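Local coordinates for protein death domain of TUBE (Drosophila melanogaster, PDB 1D2Z) that recruits the kinase Pelle to the plasma membrane through its death domain, activating it in the Toll pathway that sets embryonic dorsoventral polarity, at residues K87-M90 / M91-W95; K4-R7 / N8-L11. One frame throughout, in Å; residues are numbered along the deposited sequence.

Both contacts are local ones within the death domain of Tube, a bundle of helices, and their centres lie about 17 Å apart. Contact 2 comes first along the chain, as a beta turn in the loop ahead of helix 16-27; contact 1 follows much later, as successive turns of helix 87-96. The two meet through their last residues, where Leu11 CD1 packs 3.7 Å from Trp95 CZ3. Leu11 also rests on helix 107-116, so the N-terminal loop is tied to two helices of the bundle, while helix 87-96 packs against helices 16-27, 31-38 and 68-80. Neither contact touches the other protein chain of the assembly, so both belong to the fold of the domain itself.

Contact 1 (K87-M90 / M91-W95); sequences KSQM and MIDEW
Met91 N reaches back to Lys87 O at 2.9 Å, the first of four successive bonds from i+4 back to i; Trp95 N to Met91 O carries the alpha helix on to the end of 91-95. Ile92 N to Ser88 O and Asp93 N to Gln89 O match the first in length, and Glu94 N to Met90 O is longer, at 3.2 Å. On the partly exposed flank Gln89 and Asp93, one turn apart, lie side by side and point the same way, with amide and carboxylate planes 15° apart; Gln89 CG comes 3.9 Å from Asp93 OD2. Asp93 CG sits beside its own backbone N (chi1 -73°), which turns the carboxylate back over Gln89 O, where OD2 stands 3.2 Å away, acceptor against acceptor. Asp93 OD1 makes a salt bridge with Lys96 NZ, which probably eases that approach. Ile92 CG1 lies 3.3 Å from Ser88 O and its side chain packs on Ile19 and Leu22 of helix 16-27, while Met91 bends toward Leu35 and Met36. Ser88 OG, buried, bonds to Asp27. Nonpolar packing and a bonded hydroxyl thus face neighbouring death-domain helices, while the amide and carboxylate lie on the partly exposed flank.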
ATOM      1  N   LYS B  87       5.045 -10.972   9.420  1.00 34.88           N
ATOM      2  CA  LYS B  87       3.910 -11.839   9.106  1.00 35.53           C
ATOM      3  C   LYS B  87       3.730 -12.008   7.592  1.00 34.88           C
ATOM      4  O   LYS B  87       3.283 -13.060   7.133  1.00 32.99           O
ATOM      5  CB  LYS B  87       2.631 -11.296   9.748  1.00 37.63           C
ATOM      6  CG  LYS B  87       2.662 -11.317  11.280  1.00 40.86           C
ATOM      7  CD  LYS B  87       1.370 -10.782  11.894  1.00 41.67           C
ATOM      8  CE  LYS B  87       1.384 -10.935  13.411  1.00 44.69           C
ATOM      9  NZ  LYS B  87       0.132 -10.445  14.058  1.00 45.19           N
ATOM     10  N   SER B  88       4.091 -10.973   6.827  1.00 33.50           N
ATOM     11  CA  SER B  88       3.995 -11.008   5.364  1.00 34.87           C
ATOM     12  C   SER B  88       4.954 -12.055   4.816  1.00 32.94           C
ATOM     13  O   SER B  88       4.643 -12.744   3.849  1.00 33.92           O
ATOM     14  CB  SER B  88       4.344  -9.645   4.752  1.00 34.32           C
ATOM     15  OG  SER B  88       3.409  -8.641   5.117  1.00 36.63           O
ATOM     16  N   GLN B  89       6.134 -12.143   5.424  1.00 33.88           N
ATOM     17  CA  GLN B  89       7.150 -13.111   5.017  1.00 35.00           C
ATOM     18  C   GLN B  89       6.589 -14.523   5.189  1.00 36.54           C
ATOM     19  O   GLN B  89       6.694 -15.360   4.288  1.00 34.92           O
ATOM     20  CB  GLN B  89       8.406 -12.926   5.867  1.00 37.42           C
ATOM     21  CG  GLN B  89       9.564 -13.851   5.533  1.00 38.48           C
ATOM     22  CD  GLN B  89      10.840 -13.437   6.239  1.00 40.40           C
ATOM     23  OE1 GLN B  89      11.840 -13.115   5.596  1.00 42.17           O
ATOM     24  NE2 GLN B  89      10.809 -13.430   7.567  1.00 38.85           N
ATOM     25  N   MET B  90       5.956 -14.771   6.334  1.00 35.95           N
ATOM     26  CA  MET B  90       5.362 -16.078   6.598  1.00 38.14           C
ATOM     27  C   MET B  90       4.223 -16.350   5.626  1.00 37.21           C
ATOM     28  O   MET B  90       4.058 -17.475   5.156  1.00 37.29           O
ATOM     29  CB  MET B  90       4.862 -16.171   8.038  1.00 39.00           C
ATOM     30  CG  MET B  90       5.977 -16.235   9.069  1.00 43.22           C
ATOM     31  SD  MET B  90       5.361 -16.294  10.760  1.00 45.26           S
ATOM     32  CE  MET B  90       4.077 -17.479  10.588  1.00 42.62           C
ATOM     33  N   MET B  91       3.453 -15.309   5.310  1.00 35.96           N
ATOM     34  CA  MET B  91       2.337 -15.442   4.379  1.00 36.63           C
ATOM     35  C   MET B  91       2.839 -15.862   2.997  1.00 34.36           C
ATOM     36  O   MET B  91       2.296 -16.775   2.385  1.00 32.68           O
ATOM     37  CB  MET B  91       1.563 -14.121   4.283  1.00 38.70           C
ATOM     38  CG  MET B  91       0.390 -14.134   3.311  1.00 39.97           C
ATOM     39  SD  MET B  91       0.855 -13.793   1.597  1.00 41.21           S
ATOM     40  CE  MET B  91       1.089 -12.046   1.675  1.00 42.76           C
ATOM     41  N   ILE B  92       3.886 -15.194   2.524  1.00 33.95           N
ATOM     42  CA  ILE B  92       4.452 -15.500   1.217  1.00 35.65           C
ATOM     43  C   ILE B  92       5.125 -16.876   1.198  1.00 35.47           C
ATOM     44  O   ILE B  92       4.969 -17.613   0.232  1.00 32.67           O
ATOM     45  CB  ILE B  92       5.408 -14.368   0.746  1.00 36.66           C
ATOM     46  CG1 ILE B  92       4.601 -13.073   0.573  1.00 36.68           C
ATOM     47  CG2 ILE B  92       6.085 -14.740  -0.574  1.00 35.46           C
ATOM     48  CD1 ILE B  92       5.425 -11.836   0.352  1.00 35.39           C
ATOM     49  N   ASP B  93       5.814 -17.244   2.284  1.00 36.89           N
ATOM     50  CA  ASP B  93       6.471 -18.556   2.368  1.00 38.40           C
ATOM     51  C   ASP B  93       5.446 -19.670   2.161  1.00 38.93           C
ATOM     52  O   ASP B  93       5.721 -20.675   1.506  1.00 39.00           O
ATOM     53  CB  ASP B  93       7.154 -18.758   3.727  1.00 37.41           C
ATOM     54  CG  ASP B  93       8.416 -17.937   3.886  1.00 37.94           C
ATOM     55  OD1 ASP B  93       9.045 -17.567   2.873  1.00 41.18           O
ATOM     56  OD2 ASP B  93       8.791 -17.667   5.043  1.00 39.75           O
ATOM     57  N   GLU B  94       4.261 -19.479   2.731  1.00 38.60           N
ATOM     58  CA  GLU B  94       3.180 -20.443   2.608  1.00 41.63           C
ATOM     59  C   GLU B  94       2.582 -20.419   1.197  1.00 41.63           C
ATOM     60  O   GLU B  94       2.364 -21.464   0.589  1.00 42.90           O
ATOM     61  CB  GLU B  94       2.091 -20.131   3.643  1.00 43.78           C
ATOM     62  CG  GLU B  94       0.873 -21.050   3.603  1.00 50.65           C
ATOM     63  CD  GLU B  94       1.178 -22.469   4.062  1.00 55.16           C
ATOM     64  OE1 GLU B  94       1.917 -22.641   5.058  1.00 57.12           O
ATOM     65  OE2 GLU B  94       0.664 -23.414   3.428  1.00 58.17           O
ATOM     66  N   TRP B  95       2.346 -19.217   0.674  1.00 41.65           N
ATOM     67  CA  TRP B  95       1.749 -19.049  -0.651  1.00 39.66           C
ATOM     68  C   TRP B  95       2.642 -19.489  -1.814  1.00 38.52           C
ATOM     69  O   TRP B  95       2.185 -20.194  -2.709  1.00 37.35           O
ATOM     70  CB  TRP B  95       1.305 -17.592  -0.844  1.00 36.40           C
ATOM     71  CG  TRP B  95       0.485 -17.341  -2.089  1.00 34.00           C
ATOM     72  CD1 TRP B  95      -0.347 -18.225  -2.720  1.00 34.47           C
ATOM     73  CD2 TRP B  95       0.447 -16.131  -2.862  1.00 33.39           C
ATOM     74  NE1 TRP B  95      -0.894 -17.641  -3.844  1.00 35.30           N
ATOM     75  CE2 TRP B  95      -0.424 -16.359  -3.953  1.00 33.48           C
ATOM     76  CE3 TRP B  95       1.066 -14.878  -2.740  1.00 32.00           C
ATOM     77  CZ2 TRP B  95      -0.688 -15.378  -4.921  1.00 35.88           C
ATOM     78  CZ3 TRP B  95       0.806 -13.904  -3.701  1.00 33.59           C
ATOM     79  CH2 TRP B  95      -0.065 -14.162  -4.780  1.00 36.96           C
TER

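Contact 2 (K4-R7 / N8-L11)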
ATOM      1  N   LYS B   4      15.106  -7.965 -13.463  1.00 58.75           N
ATOM      2  CA  LYS B   4      15.528  -9.124 -12.686  1.00 55.08           C
ATOM      3  C   LYS B   4      14.563 -10.299 -12.843  1.00 52.67           C
ATOM      4  O   LYS B   4      14.984 -11.459 -12.884  1.00 51.86           O
ATOM      5  CB  LYS B   4      15.657  -8.756 -11.203  1.00 56.33           C
ATOM      6  CG  LYS B   4      16.718  -7.705 -10.918  1.00 56.76           C
ATOM      7  CD  LYS B   4      16.924  -7.492  -9.423  1.00 58.23           C
ATOM      8  CE  LYS B   4      15.718  -6.836  -8.767  1.00 55.71           C
ATOM      9  NZ  LYS B   4      15.966  -6.546  -7.328  1.00 54.96           N
ATOM     10  N   TYR B   5      13.273  -9.996 -12.956  1.00 48.31           N
ATOM     11  CA  TYR B   5      12.269 -11.044 -13.092  1.00 46.08           C
ATOM     12  C   TYR B   5      11.255 -10.730 -14.180  1.00 44.73           C
ATOM     13  O   TYR B   5      11.198  -9.614 -14.694  1.00 45.39           O
ATOM     14  CB  TYR B   5      11.531 -11.243 -11.758  1.00 46.23           C
ATOM     15  CG  TYR B   5      12.443 -11.384 -10.556  1.00 45.12           C
ATOM     16  CD1 TYR B   5      13.172 -12.553 -10.340  1.00 46.44           C
ATOM     17  CD2 TYR B   5      12.600 -10.336  -9.649  1.00 45.38           C
ATOM     18  CE1 TYR B   5      14.039 -12.674  -9.252  1.00 46.75           C
ATOM     19  CE2 TYR B   5      13.463 -10.445  -8.559  1.00 45.53           C
ATOM     20  CZ  TYR B   5      14.179 -11.617  -8.368  1.00 47.23           C
ATOM     21  OH  TYR B   5      15.039 -11.734  -7.297  1.00 48.28           O
ATOM     22  N   SER B   6      10.464 -11.733 -14.536  1.00 44.09           N
ATOM     23  CA  SER B   6       9.420 -11.566 -15.533  1.00 44.93           C
ATOM     24  C   SER B   6       8.089 -11.910 -14.865  1.00 44.92           C
ATOM     25  O   SER B   6       8.063 -12.473 -13.767  1.00 44.71           O
ATOM     26  CB  SER B   6       9.663 -12.488 -16.731  1.00 44.29           C
ATOM     27  OG  SER B   6       9.251 -13.813 -16.453  1.00 46.00           O
ATOM     28  N   ARG B   7       6.988 -11.571 -15.526  1.00 43.51           N
ATOM     29  CA  ARG B   7       5.662 -11.852 -14.993  1.00 43.85           C
ATOM     30  C   ARG B   7       5.447 -13.336 -14.727  1.00 43.21           C
ATOM     31  O   ARG B   7       4.684 -13.706 -13.839  1.00 40.10           O
ATOM     32  CB  ARG B   7       4.586 -11.348 -15.960  1.00 46.26           C
ATOM     33  CG  ARG B   7       4.274  -9.874 -15.830  1.00 48.36           C
ATOM     34  CD  ARG B   7       3.423  -9.386 -16.996  1.00 50.20           C
ATOM     35  NE  ARG B   7       2.462  -8.359 -16.594  1.00 54.64           N
ATOM     36  CZ  ARG B   7       2.782  -7.207 -16.012  1.00 54.64           C
ATOM     37  NH1 ARG B   7       4.049  -6.919 -15.752  1.00 57.77           N
ATOM     38  NH2 ARG B   7       1.832  -6.337 -15.691  1.00 50.78           N
ATOM     39  N   ASN B   8       6.146 -14.174 -15.489  1.00 42.13           N
ATOM     40  CA  ASN B   8       6.031 -15.623 -15.368  1.00 43.08           C
ATOM     41  C   ASN B   8       6.933 -16.252 -14.310  1.00 42.09           C
ATOM     42  O   ASN B   8       6.836 -17.448 -14.043  1.00 42.84           O
ATOM     43  CB  ASN B   8       6.285 -16.276 -16.727  1.00 46.77           C
ATOM     44  CG  ASN B   8       5.315 -15.799 -17.784  1.00 50.32           C
ATOM     45  OD1 ASN B   8       5.590 -14.843 -18.507  1.00 53.39           O
ATOM     46  ND2 ASN B   8       4.156 -16.444 -17.857  1.00 53.76           N
ATOM     47  N   THR B   9       7.819 -15.456 -13.725  1.00 41.07           N
ATOM     48  CA  THR B   9       8.719 -15.952 -12.689  1.00 42.83           C
ATOM     49  C   THR B   9       7.915 -16.289 -11.436  1.00 42.95           C
ATOM     50  O   THR B   9       7.151 -15.460 -10.943  1.00 43.17           O
ATOM     51  CB  THR B   9       9.762 -14.890 -12.324  1.00 41.98           C
ATOM     52  OG1 THR B   9      10.501 -14.539 -13.498  1.00 40.19           O
ATOM     53  CG2 THR B   9      10.711 -15.403 -11.242  1.00 39.00           C
ATOM     54  N   GLU B  10       8.063 -17.513 -10.942  1.00 43.82           N
ATOM     55  CA  GLU B  10       7.350 -17.931  -9.740  1.00 43.71           C
ATOM     56  C   GLU B  10       7.942 -17.231  -8.523  1.00 39.91           C
ATOM     57  O   GLU B  10       9.148 -16.996  -8.464  1.00 39.26           O
ATOM     58  CB  GLU B  10       7.422 -19.445  -9.576  1.00 46.32           C
ATOM     59  CG  GLU B  10       6.807 -20.205 -10.741  1.00 49.31           C
ATOM     60  CD  GLU B  10       6.874 -21.710 -10.565  1.00 51.74           C
ATOM     61  OE1 GLU B  10       7.908 -22.213 -10.076  1.00 52.47           O
ATOM     62  OE2 GLU B  10       5.891 -22.391 -10.925  1.00 55.55           O
ATOM     63  N   LEU B  11       7.084 -16.878  -7.567  1.00 37.55           N
ATOM     64  CA  LEU B  11       7.528 -16.182  -6.361  1.00 36.25           C
ATOM     65  C   LEU B  11       8.614 -16.940  -5.605  1.00 36.54           C
ATOM     66  O   LEU B  11       9.517 -16.327  -5.035  1.00 37.65           O
ATOM     67  CB  LEU B  11       6.342 -15.877  -5.439  1.00 35.48           C
ATOM     68  CG  LEU B  11       5.255 -14.967  -6.023  1.00 34.46           C
ATOM     69  CD1 LEU B  11       4.208 -14.666  -4.960  1.00 31.20           C
ATOM     70  CD2 LEU B  11       5.877 -13.677  -6.542  1.00 31.70           C
TER
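Tyr5, with Lys4 CB over one face of its ring toward the rim, meets Thr9 across the start of a tight turn: Tyr5 CB lies 3.9 Å from Thr9 OG1, and Thr9 CG2 approaches the ring obliquely, 3.9 Å from CD1. Farther out, Tyr5 OH is held by Asp18 and by the backbone N of Glu15, and Phe130 packs against the ring edge-to-face, so the aromatic group ties the N-terminal loop to the start of helix 16-27 and the end of helix 120-130.

Ser6 comes next and carries most of the polar contact. Its backbone N gives a nearly straight bond to Thr9 OG1, 3.0 Å long with an N-H...O angle of 167°. Thr9 holds the hydroxyl beside its own backbone N (chi1 -58°), which turns OG1 back toward Ser6 and sends CG2 toward the tyrosine. In the other direction Thr9 N bonds to Ser6 O at 3.0 Å, the donor standing well above the carbonyl plane. This is the closing bond of a type I beta turn from Ser6 to Thr9, with Arg7 and Asn8 at its corners, and the threonine hydroxyl adds a second link between the turn's two ends. Ser6 OG lies between its own backbone N and carbonyl carbon (chi1 79°), from where it accepts a weak bond from Asn8 N at 3.3 Å.

Arg7 at the first corner reaches Glu133 in a salt bridge and touches Leu111 of helix 107-116, and Asn8 ND2 at the second bonds to Gln46. Backbone hydrogen bonds join Arg7 to Gly108 and Thr9 to Val107, laying the turn against the start of helix 107-116 in this death domain.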